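Local coordinates for DNA replication and repair protein RecF (Caldanaerobacter subterraneus subsp. tengcongensis, PDB 5Z69) that probably binds ATP and single-stranded DNA as an ABC-type ATPase, serving as an ATP-dependent recombination mediator in the RecFOR pathway of DNA repair, at residues Lys212-Lys217 with Glu305-Glu310; Lys142-Cys147 with Asn206-Leu211. One frame throughout, in Å; residues are numbered along the deposited sequence.

Contact 1 of 2, residues Lys212-Lys217 with Glu305-Glu310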
ATOM      1  N   LYS A 212      16.060   4.818   4.150  1.00 47.36           N
ATOM      2  CA  LYS A 212      16.355   3.442   3.744  1.00 47.90           C
ATOM      3  C   LYS A 212      17.875   3.171   3.716  1.00 46.04           C
ATOM      4  O   LYS A 212      18.338   2.187   4.292  1.00 52.23           O
ATOM      5  CB  LYS A 212      15.706   3.146   2.387  1.00 54.22           C
ATOM      6  CG  LYS A 212      15.636   1.664   2.010  1.00 56.53           C
ATOM      7  CD  LYS A 212      16.802   1.253   1.141  1.00 62.56           C
ATOM      8  CE  LYS A 212      16.826   2.053  -0.151  1.00 76.36           C
ATOM      9  NZ  LYS A 212      17.627   3.305  -0.035  1.00 76.79           N
ATOM     10  N   ASN A 213      18.648   4.051   3.082  1.00 41.63           N
ATOM     11  CA  ASN A 213      20.113   3.930   3.075  1.00 49.45           C
ATOM     12  C   ASN A 213      20.727   3.781   4.462  1.00 61.07           C
ATOM     13  O   ASN A 213      21.523   2.875   4.710  1.00 60.03           O
ATOM     14  CB  ASN A 213      20.772   5.147   2.419  1.00 54.22           C
ATOM     15  CG  ASN A 213      20.372   5.336   0.977  1.00 66.11           C
ATOM     16  OD1 ASN A 213      20.044   4.379   0.274  1.00 65.27           O
ATOM     17  ND2 ASN A 213      20.408   6.586   0.518  1.00 71.55           N
ATOM     18  N   SER A 214      20.376   4.703   5.355  1.00 47.97           N
ATOM     19  CA  SER A 214      20.944   4.703   6.691  0.65 47.87           C
ATOM     20  C   SER A 214      20.475   3.501   7.499  1.00 45.98           C
ATOM     21  O   SER A 214      21.254   2.891   8.223  1.00 48.46           O
ATOM     22  CB  SER A 214      20.587   6.002   7.429  0.65 42.90           C
ATOM     23  OG  SER A 214      21.271   6.061   8.662  0.65 39.54           O
ATOM     24  N   MET A 215      19.201   3.157   7.378  1.00 44.17           N
ATOM     25  CA  MET A 215      18.678   2.021   8.123  1.00 53.13           C
ATOM     26  C   MET A 215      19.255   0.701   7.636  1.00 58.31           C
ATOM     27  O   MET A 215      19.428  -0.219   8.431  1.00 60.32           O
ATOM     28  CB  MET A 215      17.161   1.929   8.019  1.00 53.57           C
ATOM     29  CG  MET A 215      16.378   2.941   8.783  1.00 51.83           C
ATOM     30  SD  MET A 215      14.641   2.539   8.530  1.00 46.72           S
ATOM     31  CE  MET A 215      14.328   1.338   9.782  1.00 49.23           C
ATOM     32  N   SER A 216      19.498   0.595   6.330  1.00 56.31           N
ATOM     33  CA  SER A 216      20.088  -0.622   5.756  1.00 60.27           C
ATOM     34  C   SER A 216      21.483  -0.831   6.307  1.00 60.17           C
ATOM     35  O   SER A 216      21.905  -1.961   6.549  1.00 60.12           O
ATOM     36  CB  SER A 216      20.147  -0.551   4.233  1.00 52.64           C
ATOM     37  OG  SER A 216      18.866  -0.699   3.664  1.00 60.59           O
ATOM     38  N   LYS A 217      22.196   0.276   6.494  1.00 60.03           N
ATOM     39  CA  LYS A 217      23.523   0.234   7.073  1.00 55.46           C
ATOM     40  C   LYS A 217      23.441  -0.286   8.512  1.00 61.59           C
ATOM     41  O   LYS A 217      24.144  -1.220   8.876  1.00 67.41           O
ATOM     42  CB  LYS A 217      24.175   1.622   7.013  1.00 62.49           C
ATOM     43  CG  LYS A 217      25.656   1.679   7.386  1.00 60.97           C
ATOM     44  CD  LYS A 217      25.888   1.928   8.880  1.00 58.40           C
ATOM     45  CE  LYS A 217      25.169   3.184   9.371  1.00 58.22           C
ATOM     46  NZ  LYS A 217      25.723   4.455   8.815  1.00 58.11           N
ATOM     47  N   GLU A 305      17.401   8.382  12.251  1.00 40.99           N
ATOM     48  CA  GLU A 305      16.872   9.711  12.514  1.00 31.71           C
ATOM     49  C   GLU A 305      18.011  10.586  12.976  1.00 25.22           C
ATOM     50  O   GLU A 305      18.251  11.677  12.446  1.00 31.85           O
ATOM     51  CB  GLU A 305      15.762   9.653  13.570  1.00 36.47           C
ATOM     52  CG  GLU A 305      15.145  11.015  13.893  1.00 30.66           C
ATOM     53  CD  GLU A 305      14.230  10.972  15.103  1.00 36.03           C
ATOM     54  OE1 GLU A 305      13.608   9.909  15.345  1.00 32.10           O
ATOM     55  OE2 GLU A 305      14.139  12.008  15.815  1.00 31.32           O
ATOM     56  N   LEU A 306      18.737  10.077  13.959  1.00 32.32           N
ATOM     57  CA  LEU A 306      19.887  10.770  14.510  1.00 28.84           C
ATOM     58  C   LEU A 306      20.925  11.100  13.435  1.00 35.94           C
ATOM     59  O   LEU A 306      21.370  12.239  13.302  1.00 31.36           O
ATOM     60  CB  LEU A 306      20.502   9.912  15.611  1.00 30.36           C
ATOM     61  CG  LEU A 306      21.827  10.398  16.196  1.00 37.13           C
ATOM     62  CD1 LEU A 306      21.713  11.833  16.680  1.00 40.77           C
ATOM     63  CD2 LEU A 306      22.264   9.463  17.324  1.00 31.32           C
ATOM     64  N   GLU A 307      21.310  10.092  12.667  1.00 36.17           N
ATOM     65  CA  GLU A 307      22.314  10.278  11.632  1.00 45.12           C
ATOM     66  C   GLU A 307      21.887  11.313  10.583  1.00 35.90           C
ATOM     67  O   GLU A 307      22.648  12.215  10.248  1.00 33.81           O
ATOM     68  CB  GLU A 307      22.612   8.938  10.953  1.00 36.96           C
ATOM     69  CG  GLU A 307      23.490   9.071   9.733  1.00 36.71           C
ATOM     70  CD  GLU A 307      23.886   7.711   9.185  1.00 49.99           C
ATOM     71  OE1 GLU A 307      23.477   7.380   8.056  1.00 47.19           O
ATOM     72  OE2 GLU A 307      24.587   6.972   9.908  1.00 50.91           O
ATOM     73  N   ILE A 308      20.677  11.164  10.050  1.00 33.70           N
ATOM     74  CA  ILE A 308      20.171  12.124   9.078  1.00 31.38           C
ATOM     75  C   ILE A 308      20.086  13.546   9.695  1.00 34.26           C
ATOM     76  O   ILE A 308      20.454  14.536   9.064  1.00 31.92           O
ATOM     77  CB  ILE A 308      18.794  11.662   8.531  1.00 36.96           C
ATOM     78  CG1 ILE A 308      18.963  10.338   7.774  1.00 40.39           C
ATOM     79  CG2 ILE A 308      18.193  12.717   7.604  1.00 29.04           C
ATOM     80  CD1 ILE A 308      17.651   9.664   7.334  1.00 37.58           C
ATOM     81  N   LEU A 309      19.630  13.647  10.938  1.00 29.27           N
ATOM     82  CA  LEU A 309      19.511  14.963  11.577  1.00 27.33           C
ATOM     83  C   LEU A 309      20.893  15.657  11.671  1.00 34.12           C
ATOM     84  O   LEU A 309      21.030  16.835  11.302  1.00 34.64           O
ATOM     85  CB  LEU A 309      18.837  14.825  12.964  1.00 30.88           C
ATOM     86  CG  LEU A 309      18.803  16.021  13.948  1.00 44.51           C
ATOM     87  CD1 LEU A 309      18.468  17.265  13.220  1.00 48.51           C
ATOM     88  CD2 LEU A 309      17.759  15.822  15.064  1.00 33.51           C
ATOM     89  N   GLU A 310      21.915  14.942  12.130  1.00 35.96           N
ATOM     90  CA  GLU A 310      23.265  15.527  12.214  1.00 30.42           C
ATOM     91  C   GLU A 310      23.802  16.001  10.870  1.00 31.07           C
ATOM     92  O   GLU A 310      24.351  17.100  10.749  1.00 33.33           O
ATOM     93  CB  GLU A 310      24.251  14.524  12.787  1.00 34.28           C
ATOM     94  CG  GLU A 310      23.932  14.089  14.178  1.00 50.56           C
ATOM     95  CD  GLU A 310      25.061  13.291  14.785  1.00 58.60           C
ATOM     96  OE1 GLU A 310      25.070  12.054  14.583  1.00 63.49           O
ATOM     97  OE2 GLU A 310      25.937  13.901  15.441  1.00 48.29           O
TER
HETATM   98  O   HOH W   1      24.889   6.194   5.909  1.00 64.81           O
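Glu307 reaches across from helix 291-313 to Ser214 and Lys217 of helix 186-222, a polar helix-helix contact in the RecF/RecN/SMC-type ATPase fold, away from the nucleotide. The nearest CA atoms, of Ser214 and Glu307, are 7.6 Å apart, and only three side chains do the touching. Glu307 runs out fully extended: its CG lies opposite the backbone N (chi1 172°), the chain stays straight past CG, and the carboxylate is carried to the neighbouring helix. There its two oxygens take different partners. OE2 offers its syn lone pair to Lys217 NZ at 3.0 Å, completing a salt bridge. OE1 is met by Ser214 OG at 2.6 Å from well above the carboxylate plane (78° out of it); Ser214 was modelled in two conformers, so this bond, which belongs to one of them, may be formed only part of the time. Ser214 OG also has a hydrogen bond with Ser304 OG, about one turn before Glu307 on the same helix. Lys217 starts out extended but bends at each later torsion, curling its ammonium over to the glutamate; the two side chains cross at a slant. Phe218 touches Glu307 as well. Putting an alanine at Glu307 would probably leave the Lys217 ammonium without its countercharge and take from Ser214 OG its acceptor on this side. A water also attends the salt bridge, whose lysine is exposed: it makes a weak bond to Lys217 NZ and donates to Glu307 OE1 at 2.8 Å.

Contact 2 of 2, residues Lys142-Cys147 with Asn206-Leu211; sequences KYLDAC and NYLEKL
In the buried helix crossing of RecF's helical region, Leu144 and Cys147 of helix 137-151 pack against Tyr207 and Leu208 of helix 186-222. The two short segments run almost at right angles (97°), their axes 11.4 Å apart at closest, a separation bridged by side chains alone. Leu144 makes its contacts through one methyl: CD1 approaches Tyr207 CD2 at 3.5 Å, meeting the ring at a slant, and also touches Leu208 CD2 at 4.1 Å. The leucine and the tyrosine pass each other in opposite directions. Tyr207 extends toward the other helix with CG opposite its backbone N (chi1 -176°), which carries the phenol to Cys147, whose CB lies 3.5 Å from Tyr207 OH. The sulfur of Cys147 sits instead over one face of the Tyr143 ring, toward its rim. Beside this apolar packing a water joins the two phenols: it donates to Tyr143 OH at 2.8 Å and bonds Tyr207 OH at 2.8 Å, lying at the edge of the Tyr207 ring and in its plane. Ile308 of helix 291-313 adds packing to Tyr207. With no direct hydrogen bond between the two segments, van der Waals packing holds the crossing, and the shared water links the hydroxyls of Tyr143 and Tyr207 across it.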
ATOM      1  N   LYS A 142       2.808  10.668  11.229  1.00 39.99           N
ATOM      2  CA  LYS A 142       3.092  11.708  12.210  1.00 34.06           C
ATOM      3  C   LYS A 142       4.604  11.758  12.480  1.00 33.80           C
ATOM      4  O   LYS A 142       5.175  12.838  12.606  1.00 34.04           O
ATOM      5  CB  LYS A 142       2.309  11.470  13.508  1.00 31.97           C
ATOM      6  CG  LYS A 142       2.799  12.336  14.704  1.00 58.21           C
ATOM      7  CD  LYS A 142       1.949  12.194  15.983  1.00 57.71           C
ATOM      8  CE  LYS A 142       2.440  13.159  17.076  1.00 58.90           C
ATOM      9  NZ  LYS A 142       1.800  12.934  18.408  1.00 59.33           N
ATOM     10  N   TYR A 143       5.237  10.581  12.524  1.00 31.91           N
ATOM     11  CA  TYR A 143       6.665  10.452  12.801  1.00 32.84           C
ATOM     12  C   TYR A 143       7.504  11.051  11.680  1.00 32.85           C
ATOM     13  O   TYR A 143       8.450  11.814  11.910  1.00 27.73           O
ATOM     14  CB  TYR A 143       7.041   8.976  13.010  1.00 32.03           C
ATOM     15  CG  TYR A 143       8.530   8.766  13.109  1.00 31.83           C
ATOM     16  CD1 TYR A 143       9.253   8.204  12.060  1.00 31.07           C
ATOM     17  CD2 TYR A 143       9.228   9.186  14.240  1.00 30.47           C
ATOM     18  CE1 TYR A 143      10.647   8.039  12.154  1.00 33.67           C
ATOM     19  CE2 TYR A 143      10.613   9.030  14.347  1.00 28.44           C
ATOM     20  CZ  TYR A 143      11.318   8.460  13.306  1.00 34.63           C
ATOM     21  OH  TYR A 143      12.694   8.329  13.431  1.00 31.61           O
ATOM     22  N   LEU A 144       7.157  10.686  10.458  1.00 25.81           N
ATOM     23  CA  LEU A 144       7.811  11.210   9.274  1.00 36.09           C
ATOM     24  C   LEU A 144       7.692  12.739   9.141  1.00 30.12           C
ATOM     25  O   LEU A 144       8.658  13.411   8.792  1.00 26.96           O
ATOM     26  CB  LEU A 144       7.229  10.532   8.033  1.00 33.48           C
ATOM     27  CG  LEU A 144       7.863  10.924   6.702  1.00 39.28           C
ATOM     28  CD1 LEU A 144       9.328  10.597   6.690  1.00 32.67           C
ATOM     29  CD2 LEU A 144       7.141  10.203   5.551  1.00 36.12           C
ATOM     30  N   ASP A 145       6.499  13.280   9.389  1.00 25.87           N
ATOM     31  CA  ASP A 145       6.275  14.721   9.303  1.00 22.21           C
ATOM     32  C   ASP A 145       7.138  15.474  10.325  1.00 26.80           C
ATOM     33  O   ASP A 145       7.662  16.545  10.035  1.00 24.03           O
ATOM     34  CB  ASP A 145       4.803  15.051   9.550  1.00 31.44           C
ATOM     35  CG  ASP A 145       3.926  14.822   8.336  1.00 36.84           C
ATOM     36  OD1 ASP A 145       4.439  14.820   7.196  1.00 31.85           O
ATOM     37  OD2 ASP A 145       2.703  14.693   8.533  1.00 33.68           O
ATOM     38  N   ALA A 146       7.271  14.904  11.516  1.00 26.30           N
ATOM     39  CA  ALA A 146       8.043  15.537  12.595  1.00 30.27           C
ATOM     40  C   ALA A 146       9.534  15.463  12.324  1.00 33.75           C
ATOM     41  O   ALA A 146      10.249  16.441  12.543  1.00 30.09           O
ATOM     42  CB  ALA A 146       7.723  14.887  13.937  1.00 28.35           C
ATOM     43  N   CYS A 147      10.014  14.306  11.862  1.00 24.90           N
ATOM     44  CA  CYS A 147      11.419  14.179  11.487  1.00 29.77           C
ATOM     45  C   CYS A 147      11.805  15.213  10.446  1.00 36.95           C
ATOM     46  O   CYS A 147      12.829  15.904  10.570  1.00 29.10           O
ATOM     47  CB  CYS A 147      11.722  12.782  10.946  1.00 40.85           C
ATOM     48  SG  CYS A 147      11.664  11.519  12.210  1.00 31.59           S
ATOM     49  N   ASN A 206      12.469  12.048  -0.735  1.00 32.81           N
ATOM     50  CA  ASN A 206      13.874  12.351  -0.460  0.51 39.59           C
ATOM     51  C   ASN A 206      14.305  11.822   0.909  1.00 37.22           C
ATOM     52  O   ASN A 206      15.386  11.256   1.051  1.00 37.33           O
ATOM     53  CB  ASN A 206      14.142  13.859  -0.525  0.51 42.06           C
ATOM     54  CG  ASN A 206      13.825  14.467  -1.886  0.51 46.61           C
ATOM     55  OD1 ASN A 206      13.464  15.642  -1.976  0.51 49.88           O
ATOM     56  ND2 ASN A 206      13.955  13.674  -2.945  0.51 42.73           N
ATOM     57  N   TYR A 207      13.448  12.008   1.913  1.00 35.71           N
ATOM     58  CA  TYR A 207      13.802  11.602   3.271  1.00 33.42           C
ATOM     59  C   TYR A 207      13.767  10.069   3.390  1.00 29.79           C
ATOM     60  O   TYR A 207      14.639   9.466   4.020  1.00 33.68           O
ATOM     61  CB  TYR A 207      12.854  12.236   4.324  1.00 32.96           C
ATOM     62  CG  TYR A 207      13.267  11.908   5.739  1.00 25.95           C
ATOM     63  CD1 TYR A 207      14.085  12.781   6.469  1.00 29.96           C
ATOM     64  CD2 TYR A 207      12.857  10.730   6.354  1.00 29.81           C
ATOM     65  CE1 TYR A 207      14.478  12.476   7.762  1.00 26.01           C
ATOM     66  CE2 TYR A 207      13.246  10.417   7.639  1.00 33.76           C
ATOM     67  CZ  TYR A 207      14.056  11.308   8.347  1.00 30.92           C
ATOM     68  OH  TYR A 207      14.474  11.004   9.629  1.00 34.21           O
ATOM     69  N   LEU A 208      12.745   9.455   2.809  1.00 30.81           N
ATOM     70  CA  LEU A 208      12.607   8.009   2.876  1.00 41.99           C
ATOM     71  C   LEU A 208      13.782   7.305   2.154  1.00 38.24           C
ATOM     72  O   LEU A 208      14.254   6.261   2.629  1.00 37.28           O
ATOM     73  CB  LEU A 208      11.252   7.587   2.315  1.00 38.70           C
ATOM     74  CG  LEU A 208      10.079   7.925   3.238  1.00 42.66           C
ATOM     75  CD1 LEU A 208       8.818   7.670   2.510  1.00 32.62           C
ATOM     76  CD2 LEU A 208      10.074   7.144   4.547  1.00 36.88           C
ATOM     77  N   GLU A 209      14.235   7.876   1.036  1.00 36.88           N
ATOM     78  CA  GLU A 209      15.484   7.447   0.382  1.00 43.28           C
ATOM     79  C   GLU A 209      16.623   7.426   1.363  1.00 52.49           C
ATOM     80  O   GLU A 209      17.293   6.417   1.516  1.00 45.12           O
ATOM     81  CB  GLU A 209      15.882   8.399  -0.746  1.00 54.66           C
ATOM     82  CG  GLU A 209      15.184   8.198  -2.095  1.00 65.05           C
ATOM     83  CD  GLU A 209      15.864   9.008  -3.188  1.00 76.99           C
ATOM     84  OE1 GLU A 209      15.179   9.834  -3.834  1.00 80.89           O
ATOM     85  OE2 GLU A 209      17.086   8.803  -3.388  1.00 79.27           O
ATOM     86  N   LYS A 210      16.859   8.563   2.022  1.00 47.23           N
ATOM     87  CA  LYS A 210      17.925   8.640   3.022  1.00 41.92           C
ATOM     88  C   LYS A 210      17.668   7.689   4.175  1.00 35.65           C
ATOM     89  O   LYS A 210      18.591   7.047   4.668  1.00 43.38           O
ATOM     90  CB  LYS A 210      18.068  10.066   3.543  1.00 41.12           C
ATOM     91  CG  LYS A 210      18.574  11.014   2.501  1.00 47.49           C
ATOM     92  CD  LYS A 210      18.510  12.457   2.973  1.00 56.93           C
ATOM     93  CE  LYS A 210      19.178  13.380   1.968  1.00 53.70           C
ATOM     94  NZ  LYS A 210      18.834  14.796   2.211  1.00 58.63           N
ATOM     95  N   LEU A 211      16.408   7.591   4.596  1.00 41.00           N
ATOM     96  CA  LEU A 211      16.049   6.705   5.692  1.00 37.15           C
ATOM     97  C   LEU A 211      16.422   5.260   5.348  1.00 43.79           C
ATOM     98  O   LEU A 211      17.040   4.564   6.147  1.00 45.81           O
ATOM     99  CB  LEU A 211      14.552   6.809   6.013  1.00 30.99           C
ATOM    100  CG  LEU A 211      14.101   5.922   7.178  1.00 41.22           C
ATOM    101  CD1 LEU A 211      14.886   6.338   8.417  1.00 45.66           C
ATOM    102  CD2 LEU A 211      12.598   6.001   7.448  1.00 41.38           C
TER
HETATM  103  O   HOH W   2      13.770   8.610  10.889  1.00 45.99           O

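How the contacts relate
Both contacts use helix 186-222, on consecutive turns, yet they hold it to different partners: helix 137-151 in contact 2 and helix 291-313 in contact 1. Contact 2 is buried and mainly apolar, with one water joining two hydroxyls. Contact 1 is only partly buried and is built from charge and hydroxyl groups, with its lysine exposed. Their centres lie about 10 Å apart, and they meet directly. Tyr143 OH is 2.6 Å from Glu305 OE1, a probable hydrogen bond joining the two partner helices, and Ile308 CD1 packs 3.7 Å from Leu211 N. The three helices therefore touch one another pairwise here.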